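Local atomic coordinates of terminase, small subunit (Thermus phage G20c, PDB entry 6EJQ), a protein that forms a nine-subunit ring and probably recognises the viral packaging sequence and regulates the ATPase of the large terminase subunit during genome packaging. Residues Asp79-Tyr84 against Asp120-Ile125; Asn86-Tyr91 against Ala113-Met118. One frame throughout, in Å; residues are numbered along the deposited sequence.

Interaction 1: residues Asp79-Tyr84 against Asp120-Ile125; sequences DLLAIY and DRIMKI
Ile122 reaches across from helix 112-139 and fits among Leu80, Leu81 and Tyr84 of helix 59-95. The CB of Leu80 lies 3.8 Å from CG1 of Ile122. On another side CD2 of Leu81 approaches CG2 of Ile122 at 3.8 Å, the two side chains running at a slant to one another. The far end of the isoleucine, CD1, is shared by all three: it comes 3.9 Å from the carbonyl O of Leu80, lies close to CD2 of Leu81 and also touches CB of Tyr84. It gets there because CG1 lies anti to the carbonyl carbon of Ile122 (chi1 -64°) while chi2 (157°) extends the chain toward the opposite backbone.

At the far end of the Leu80 side chain, CD1 meets CD1 of Ile125 at 4.0 Å, also obliquely, and skirts CB of Arg121, whose guanidinium end leads away from the contact. Tyr84 packs within the hairpin through CB and its ring, and reaches a neighbouring subunit with its OH, which is hydrogen-bonded to OD2 of Asp79 there.

Between the segments the contact is wholly apolar, and the two run nearly antiparallel (154°), their axes 9.9 Å apart at closest approach. Helices 59-95 and 112-139 thus form a helical hairpin in the C-terminal domain. Ala73 and Gln77 extend the packing around Ile125, Met118 takes it up beyond Leu80, and Arg72 of a neighbouring subunit packs on Leu81 and Ile122.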
ATOM      1  N   ASP B  79     -19.333 -19.356  -5.834  1.00 35.17           N
ATOM      2  CA  ASP B  79     -18.116 -19.936  -6.411  1.00 34.73           C
ATOM      3  C   ASP B  79     -16.955 -19.906  -5.416  1.00 36.55           C
ATOM      4  O   ASP B  79     -16.258 -20.909  -5.244  1.00 38.66           O
ATOM      5  CB  ASP B  79     -17.703 -19.211  -7.686  1.00 34.53           C
ATOM      6  CG  ASP B  79     -18.669 -19.427  -8.828  1.00 36.35           C
ATOM      7  OD1 ASP B  79     -19.476 -20.386  -8.786  1.00 38.92           O
ATOM      8  OD2 ASP B  79     -18.614 -18.630  -9.780  1.00 35.89           O
ATOM      9  N   LEU B  80     -16.763 -18.758  -4.767  1.00 36.47           N
ATOM     10  CA  LEU B  80     -15.686 -18.583  -3.798  1.00 36.33           C
ATOM     11  C   LEU B  80     -15.845 -19.495  -2.589  1.00 34.44           C
ATOM     12  O   LEU B  80     -14.868 -20.062  -2.123  1.00 34.22           O
ATOM     13  CB  LEU B  80     -15.570 -17.114  -3.355  1.00 36.48           C
ATOM     14  CG  LEU B  80     -15.209 -16.088  -4.437  1.00 37.54           C
ATOM     15  CD1 LEU B  80     -14.981 -14.726  -3.808  1.00 37.62           C
ATOM     16  CD2 LEU B  80     -13.996 -16.494  -5.262  1.00 38.15           C
ATOM     17  N   LEU B  81     -17.069 -19.644  -2.095  1.00 35.43           N
ATOM     18  CA  LEU B  81     -17.351 -20.583  -0.997  1.00 35.26           C
ATOM     19  C   LEU B  81     -16.955 -22.017  -1.327  1.00 34.53           C
ATOM     20  O   LEU B  81     -16.377 -22.698  -0.493  1.00 36.12           O
ATOM     21  CB  LEU B  81     -18.818 -20.529  -0.597  1.00 35.08           C
ATOM     22  CG  LEU B  81     -19.204 -19.291   0.221  1.00 34.64           C
ATOM     23  CD1 LEU B  81     -20.679 -18.975   0.073  1.00 33.43           C
ATOM     24  CD2 LEU B  81     -18.838 -19.468   1.685  1.00 36.09           C
ATOM     25  N   ALA B  82     -17.243 -22.460  -2.544  1.00 35.44           N
ATOM     26  CA  ALA B  82     -16.823 -23.794  -2.994  1.00 37.29           C
ATOM     27  C   ALA B  82     -15.296 -23.911  -3.060  1.00 37.48           C
ATOM     28  O   ALA B  82     -14.734 -24.917  -2.630  1.00 37.74           O
ATOM     29  CB  ALA B  82     -17.431 -24.131  -4.353  1.00 37.08           C
ATOM     30  N   ILE B  83     -14.637 -22.884  -3.591  1.00 36.56           N
ATOM     31  CA  ILE B  83     -13.182 -22.842  -3.611  1.00 37.10           C
ATOM     32  C   ILE B  83     -12.617 -22.840  -2.178  1.00 38.82           C
ATOM     33  O   ILE B  83     -11.664 -23.569  -1.898  1.00 39.04           O
ATOM     34  CB  ILE B  83     -12.650 -21.657  -4.435  1.00 37.44           C
ATOM     35  CG1 ILE B  83     -12.991 -21.867  -5.921  1.00 37.29           C
ATOM     36  CG2 ILE B  83     -11.139 -21.500  -4.260  1.00 37.43           C
ATOM     37  CD1 ILE B  83     -12.930 -20.616  -6.761  1.00 37.90           C
ATOM     38  N   TYR B  84     -13.213 -22.050  -1.281  1.00 38.26           N
ATOM     39  CA  TYR B  84     -12.818 -22.043   0.130  1.00 37.80           C
ATOM     40  C   TYR B  84     -12.849 -23.465   0.714  1.00 40.68           C
ATOM     41  O   TYR B  84     -11.896 -23.877   1.380  1.00 39.66           O
ATOM     42  CB  TYR B  84     -13.715 -21.095   0.944  1.00 36.63           C
ATOM     43  CG  TYR B  84     -13.432 -21.079   2.433  1.00 35.72           C
ATOM     44  CD1 TYR B  84     -12.400 -20.310   2.969  1.00 35.49           C
ATOM     45  CD2 TYR B  84     -14.199 -21.836   3.306  1.00 35.34           C
ATOM     46  CE1 TYR B  84     -12.150 -20.297   4.332  1.00 36.43           C
ATOM     47  CE2 TYR B  84     -13.952 -21.835   4.667  1.00 36.08           C
ATOM     48  CZ  TYR B  84     -12.928 -21.073   5.178  1.00 36.55           C
ATOM     49  OH  TYR B  84     -12.714 -21.084   6.539  1.00 36.77           O
ATOM     50  N   ASP B 120     -12.093 -13.660   3.946  1.00 36.78           N
ATOM     51  CA  ASP B 120     -12.275 -12.214   3.923  1.00 39.19           C
ATOM     52  C   ASP B 120     -12.936 -11.674   2.638  1.00 38.02           C
ATOM     53  O   ASP B 120     -13.769 -10.764   2.713  1.00 36.01           O
ATOM     54  CB  ASP B 120     -10.936 -11.524   4.141  1.00 41.38           C
ATOM     55  CG  ASP B 120     -11.096 -10.066   4.447  1.00 42.90           C
ATOM     56  OD1 ASP B 120     -11.820  -9.722   5.407  1.00 45.48           O
ATOM     57  OD2 ASP B 120     -10.506  -9.266   3.711  1.00 47.62           O
ATOM     58  N   ARG B 121     -12.565 -12.230   1.484  1.00 37.00           N
ATOM     59  CA  ARG B 121     -13.235 -11.930   0.210  1.00 38.88           C
ATOM     60  C   ARG B 121     -14.740 -12.272   0.257  1.00 38.36           C
ATOM     61  O   ARG B 121     -15.579 -11.523  -0.251  1.00 36.79           O
ATOM     62  CB  ARG B 121     -12.600 -12.716  -0.928  1.00 41.64           C
ATOM     63  CG  ARG B 121     -11.164 -12.340  -1.263  1.00 45.52           C
ATOM     64  CD  ARG B 121     -11.098 -11.020  -1.996  1.00 49.81           C
ATOM     65  NE  ARG B 121      -9.892 -10.904  -2.805  1.00 54.95           N
ATOM     66  CZ  ARG B 121      -9.618  -9.879  -3.612  1.00 56.93           C
ATOM     67  NH1 ARG B 121     -10.459  -8.849  -3.738  1.00 59.07           N
ATOM     68  NH2 ARG B 121      -8.482  -9.880  -4.300  1.00 59.30           N
ATOM     69  N   ILE B 122     -15.066 -13.401   0.872  1.00 35.25           N
ATOM     70  CA  ILE B 122     -16.448 -13.840   0.988  1.00 34.64           C
ATOM     71  C   ILE B 122     -17.192 -12.945   1.975  1.00 34.49           C
ATOM     72  O   ILE B 122     -18.320 -12.535   1.705  1.00 34.98           O
ATOM     73  CB  ILE B 122     -16.534 -15.331   1.387  1.00 34.59           C
ATOM     74  CG1 ILE B 122     -15.931 -16.213   0.291  1.00 34.50           C
ATOM     75  CG2 ILE B 122     -17.966 -15.758   1.647  1.00 34.82           C
ATOM     76  CD1 ILE B 122     -15.467 -17.562   0.794  1.00 35.20           C
ATOM     77  N   MET B 123     -16.559 -12.629   3.103  1.00 34.65           N
ATOM     78  CA  MET B 123     -17.161 -11.729   4.103  1.00 34.94           C
ATOM     79  C   MET B 123     -17.390 -10.312   3.574  1.00 36.19           C
ATOM     80  O   MET B 123     -18.403  -9.702   3.896  1.00 34.91           O
ATOM     81  CB  MET B 123     -16.337 -11.696   5.401  1.00 33.53           C
ATOM     82  CG  MET B 123     -16.380 -13.007   6.187  1.00 33.65           C
ATOM     83  SD  MET B 123     -15.523 -12.956   7.778  1.00 34.62           S
ATOM     84  CE  MET B 123     -13.812 -12.937   7.268  1.00 34.99           C
ATOM     85  N   LYS B 124     -16.450  -9.801   2.775  1.00 38.32           N
ATOM     86  CA  LYS B 124     -16.590  -8.496   2.116  1.00 39.61           C
ATOM     87  C   LYS B 124     -17.799  -8.398   1.203  1.00 36.55           C
ATOM     88  O   LYS B 124     -18.414  -7.334   1.111  1.00 32.70           O
ATOM     89  CB  LYS B 124     -15.352  -8.175   1.285  1.00 44.58           C
ATOM     90  CG  LYS B 124     -14.135  -7.828   2.111  1.00 51.68           C
ATOM     91  CD  LYS B 124     -13.934  -6.330   2.235  1.00 61.16           C
ATOM     92  CE  LYS B 124     -12.700  -5.993   3.077  1.00 65.81           C
ATOM     93  NZ  LYS B 124     -11.471  -6.737   2.668  1.00 63.06           N
ATOM     94  N   ILE B 125     -18.110  -9.494   0.510  1.00 34.91           N
ATOM     95  CA  ILE B 125     -19.266  -9.542  -0.382  1.00 34.67           C
ATOM     96  C   ILE B 125     -20.563  -9.352   0.420  1.00 35.54           C
ATOM     97  O   ILE B 125     -21.471  -8.647  -0.047  1.00 35.09           O
ATOM     98  CB  ILE B 125     -19.275 -10.817  -1.255  1.00 32.76           C
ATOM     99  CG1 ILE B 125     -18.145 -10.742  -2.292  1.00 31.98           C
ATOM    100  CG2 ILE B 125     -20.600 -10.983  -1.977  1.00 33.31           C
ATOM    101  CD1 ILE B 125     -17.791 -12.069  -2.929  1.00 31.64           C
TER

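Interaction 2: residues Asn86-Tyr91 against Ala113-Met118; sequences NMLRNY and ADIAAM
Met87 lays its thioether over the turn from Asp114 to Met118, touching backbone and side chains alike. Its CE ends 3.2 Å from the carbonyl O of Asp114, a close methyl-to-oxygen approach, and also lies 4.0 Å from CB of Asp114. One atom back, SD sits 4.2 Å from CB of Met118, and the two methionine chains cross at about a right angle. A bend at chi3 (79°) turns the Met87 methyl out of line with the rest of the chain.

Ile115 answers from the opposite helix. Its CG1 packs on CB of Met87 at 4.0 Å, and its CD1 carries on to CB of Tyr91, 3.8 Å away, with CG of the ring only slightly farther. The Tyr91 and Ile115 side chains also cross nearly perpendicularly. Leu88 adds a looser touch, its CD2 standing 4.4 Å from CD1 of Ile115.

Within helix 59-95, ND2 of Asn90 bonds back to the carbonyl O of Asn86 at 2.8 Å, from above the carbonyl plane; Asn90 N reaches the same oxygen from the other face, so this one acceptor is gripped twice. The amide oxygen OD1 of Asn90 in turn receives His101 and the backbone N of Ile108, tying the connecting loop to the helix, and Val110 of that loop packs on Met87 and Ile115.

The segments meet nearly antiparallel (159°), in the part of the C-terminal domain's helical hairpin close to the connecting loop. With apolar contacts alone joining their side chains, cohesion probably rests mainly on apolar packing: the bent chains of Met87 and Met118 pack across each other, while hydrogen bonds of Asn90 tie helix 59-95 to the loop.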
ATOM      1  N   ASN B  86     -12.596 -26.398  -0.834  0.50 40.53           N
ATOM      2  CA  ASN B  86     -11.489 -27.180  -1.392  0.50 40.17           C
ATOM      3  C   ASN B  86     -10.167 -26.835  -0.718  0.50 40.65           C
ATOM      4  O   ASN B  86      -9.363 -27.719  -0.441  0.50 43.26           O
ATOM      5  CB  ASN B  86     -11.334 -26.967  -2.892  0.50 38.75           C
ATOM      6  CG  ASN B  86     -10.286 -27.884  -3.490  0.50 38.48           C
ATOM      7  OD1 ASN B  86      -9.394 -27.448  -4.222  0.50 39.06           O
ATOM      8  ND2 ASN B  86     -10.375 -29.164  -3.159  0.50 36.66           N
ATOM      9  N   MET B  87      -9.955 -25.551  -0.446  1.00 40.65           N
ATOM     10  CA  MET B  87      -8.726 -25.099   0.190  1.00 40.12           C
ATOM     11  C   MET B  87      -8.565 -25.687   1.581  1.00 40.07           C
ATOM     12  O   MET B  87      -7.499 -26.184   1.911  1.00 39.99           O
ATOM     13  CB  MET B  87      -8.680 -23.573   0.248  1.00 38.88           C
ATOM     14  CG  MET B  87      -8.517 -22.927  -1.113  1.00 38.28           C
ATOM     15  SD  MET B  87      -8.906 -21.172  -1.073  1.00 38.55           S
ATOM     16  CE  MET B  87      -7.385 -20.533  -0.381  1.00 40.29           C
ATOM     17  N   LEU B  88      -9.631 -25.628   2.376  1.00 41.23           N
ATOM     18  CA  LEU B  88      -9.667 -26.257   3.694  1.00 44.01           C
ATOM     19  C   LEU B  88      -9.413 -27.749   3.628  1.00 46.13           C
ATOM     20  O   LEU B  88      -8.662 -28.287   4.440  1.00 45.85           O
ATOM     21  CB  LEU B  88     -11.038 -26.095   4.358  1.00 45.60           C
ATOM     22  CG  LEU B  88     -11.267 -25.008   5.379  1.00 47.77           C
ATOM     23  CD1 LEU B  88     -12.644 -25.249   5.991  1.00 48.46           C
ATOM     24  CD2 LEU B  88     -10.175 -24.994   6.450  1.00 49.58           C
ATOM     25  N   ARG B  89     -10.097 -28.410   2.695  1.00 45.46           N
ATOM     26  CA  ARG B  89      -9.986 -29.856   2.506  1.00 46.46           C
ATOM     27  C   ARG B  89      -8.537 -30.230   2.253  1.00 44.60           C
ATOM     28  O   ARG B  89      -8.007 -31.159   2.861  1.00 44.66           O
ATOM     29  CB  ARG B  89     -10.858 -30.296   1.325  1.00 50.20           C
ATOM     30  CG  ARG B  89     -10.921 -31.791   1.086  1.00 54.14           C
ATOM     31  CD  ARG B  89     -11.967 -32.153   0.040  1.00 57.74           C
ATOM     32  NE  ARG B  89     -11.469 -31.999  -1.336  1.00 60.50           N
ATOM     33  CZ  ARG B  89     -11.471 -32.936  -2.294  1.00 60.54           C
ATOM     34  NH1 ARG B  89     -11.955 -34.163  -2.081  1.00 60.93           N
ATOM     35  NH2 ARG B  89     -10.992 -32.638  -3.504  1.00 59.80           N
ATOM     36  N   ASN B  90      -7.905 -29.491   1.353  1.00 43.61           N
ATOM     37  CA  ASN B  90      -6.501 -29.694   1.040  1.00 43.49           C
ATOM     38  C   ASN B  90      -5.590 -29.420   2.230  1.00 43.98           C
ATOM     39  O   ASN B  90      -4.691 -30.215   2.492  1.00 46.62           O
ATOM     40  CB  ASN B  90      -6.094 -28.863  -0.166  1.00 42.04           C
ATOM     41  CG  ASN B  90      -6.499 -29.516  -1.467  1.00 43.48           C
ATOM     42  OD1 ASN B  90      -5.946 -30.543  -1.840  1.00 43.28           O
ATOM     43  ND2 ASN B  90      -7.468 -28.930  -2.162  1.00 46.48           N
ATOM     44  N   TYR B  91      -5.834 -28.327   2.957  1.00 42.69           N
ATOM     45  CA  TYR B  91      -5.053 -28.023   4.151  1.00 41.34           C
ATOM     46  C   TYR B  91      -5.145 -29.150   5.177  1.00 44.45           C
ATOM     47  O   TYR B  91      -4.133 -29.534   5.766  1.00 46.86           O
ATOM     48  CB  TYR B  91      -5.481 -26.710   4.811  1.00 40.60           C
ATOM     49  CG  TYR B  91      -4.624 -26.368   6.026  1.00 39.33           C
ATOM     50  CD1 TYR B  91      -3.350 -25.850   5.866  1.00 37.81           C
ATOM     51  CD2 TYR B  91      -5.079 -26.606   7.320  1.00 38.61           C
ATOM     52  CE1 TYR B  91      -2.556 -25.559   6.956  1.00 39.78           C
ATOM     53  CE2 TYR B  91      -4.289 -26.321   8.424  1.00 38.75           C
ATOM     54  CZ  TYR B  91      -3.026 -25.798   8.234  1.00 40.29           C
ATOM     55  OH  TYR B  91      -2.213 -25.508   9.307  1.00 41.49           O
ATOM     56  N   ALA B 113      -2.762 -18.402   5.368  1.00 38.57           N
ATOM     57  CA  ALA B 113      -2.996 -17.000   5.018  1.00 36.77           C
ATOM     58  C   ALA B 113      -3.909 -16.862   3.810  1.00 37.13           C
ATOM     59  O   ALA B 113      -4.727 -15.940   3.756  1.00 36.58           O
ATOM     60  CB  ALA B 113      -1.681 -16.286   4.767  1.00 34.49           C
ATOM     61  N   ASP B 114      -3.773 -17.779   2.855  1.00 37.11           N
ATOM     62  CA  ASP B 114      -4.646 -17.803   1.680  1.00 38.02           C
ATOM     63  C   ASP B 114      -6.080 -18.267   1.987  1.00 36.97           C
ATOM     64  O   ASP B 114      -7.013 -17.810   1.346  1.00 37.59           O
ATOM     65  CB  ASP B 114      -4.010 -18.635   0.571  1.00 39.66           C
ATOM     66  CG  ASP B 114      -2.722 -18.004   0.050  1.00 41.87           C
ATOM     67  OD1 ASP B 114      -2.550 -16.767   0.177  1.00 40.97           O
ATOM     68  OD2 ASP B 114      -1.880 -18.744  -0.475  1.00 42.68           O
ATOM     69  N   ILE B 115      -6.249 -19.142   2.976  1.00 35.75           N
ATOM     70  CA  ILE B 115      -7.579 -19.518   3.463  1.00 34.60           C
ATOM     71  C   ILE B 115      -8.221 -18.320   4.156  1.00 35.92           C
ATOM     72  O   ILE B 115      -9.397 -18.036   3.943  1.00 35.06           O
ATOM     73  CB  ILE B 115      -7.501 -20.727   4.415  1.00 33.93           C
ATOM     74  CG1 ILE B 115      -7.125 -21.978   3.624  1.00 35.11           C
ATOM     75  CG2 ILE B 115      -8.820 -20.967   5.129  1.00 34.43           C
ATOM     76  CD1 ILE B 115      -6.703 -23.149   4.486  1.00 35.76           C
ATOM     77  N   ALA B 116      -7.438 -17.629   4.988  1.00 36.04           N
ATOM     78  CA  ALA B 116      -7.887 -16.410   5.656  1.00 35.60           C
ATOM     79  C   ALA B 116      -8.281 -15.342   4.646  1.00 34.63           C
ATOM     80  O   ALA B 116      -9.311 -14.688   4.798  1.00 34.93           O
ATOM     81  CB  ALA B 116      -6.796 -15.876   6.579  1.00 36.09           C
ATOM     82  N   ALA B 117      -7.466 -15.187   3.611  1.00 33.32           N
ATOM     83  CA  ALA B 117      -7.717 -14.186   2.580  1.00 34.60           C
ATOM     84  C   ALA B 117      -9.013 -14.463   1.827  1.00 34.21           C
ATOM     85  O   ALA B 117      -9.761 -13.538   1.518  1.00 37.20           O
ATOM     86  CB  ALA B 117      -6.540 -14.098   1.604  1.00 32.21           C
ATOM     87  N   MET B 118      -9.277 -15.730   1.547  1.00 34.78           N
ATOM     88  CA  MET B 118     -10.491 -16.120   0.843  1.00 34.88           C
ATOM     89  C   MET B 118     -11.731 -15.904   1.707  1.00 35.26           C
ATOM     90  O   MET B 118     -12.764 -15.468   1.195  1.00 35.74           O
ATOM     91  CB  MET B 118     -10.410 -17.575   0.368  1.00 34.28           C
ATOM     92  CG  MET B 118     -11.625 -18.044  -0.429  1.00 34.84           C
ATOM     93  SD  MET B 118     -11.872 -17.087  -1.935  1.00 35.57           S
ATOM     94  CE  MET B 118     -10.589 -17.753  -2.982  1.00 35.41           C
TER

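How the interactions relate
Interactions 1 and 2 are successive levels of one antiparallel helical hairpin, their centres about 10 Å apart, with interaction 2 nearer the loop that joins helix 59-95 to helix 112-139. Packing is continuous between them. The ring atom CE1 of Tyr84 lies 3.5 Å from CG2 of Ile115, and Met118 bridges the levels: its CG is 3.9 Å from CB of Tyr84 and its SD 4.0 Å from CB of Leu80. Both levels also face neighbouring copies in the nonamer; Pro112 of one adjacent subunit packs on Ile83, Met87 and Met118. The hairpin therefore also contributes to contacts between subunits of the ring.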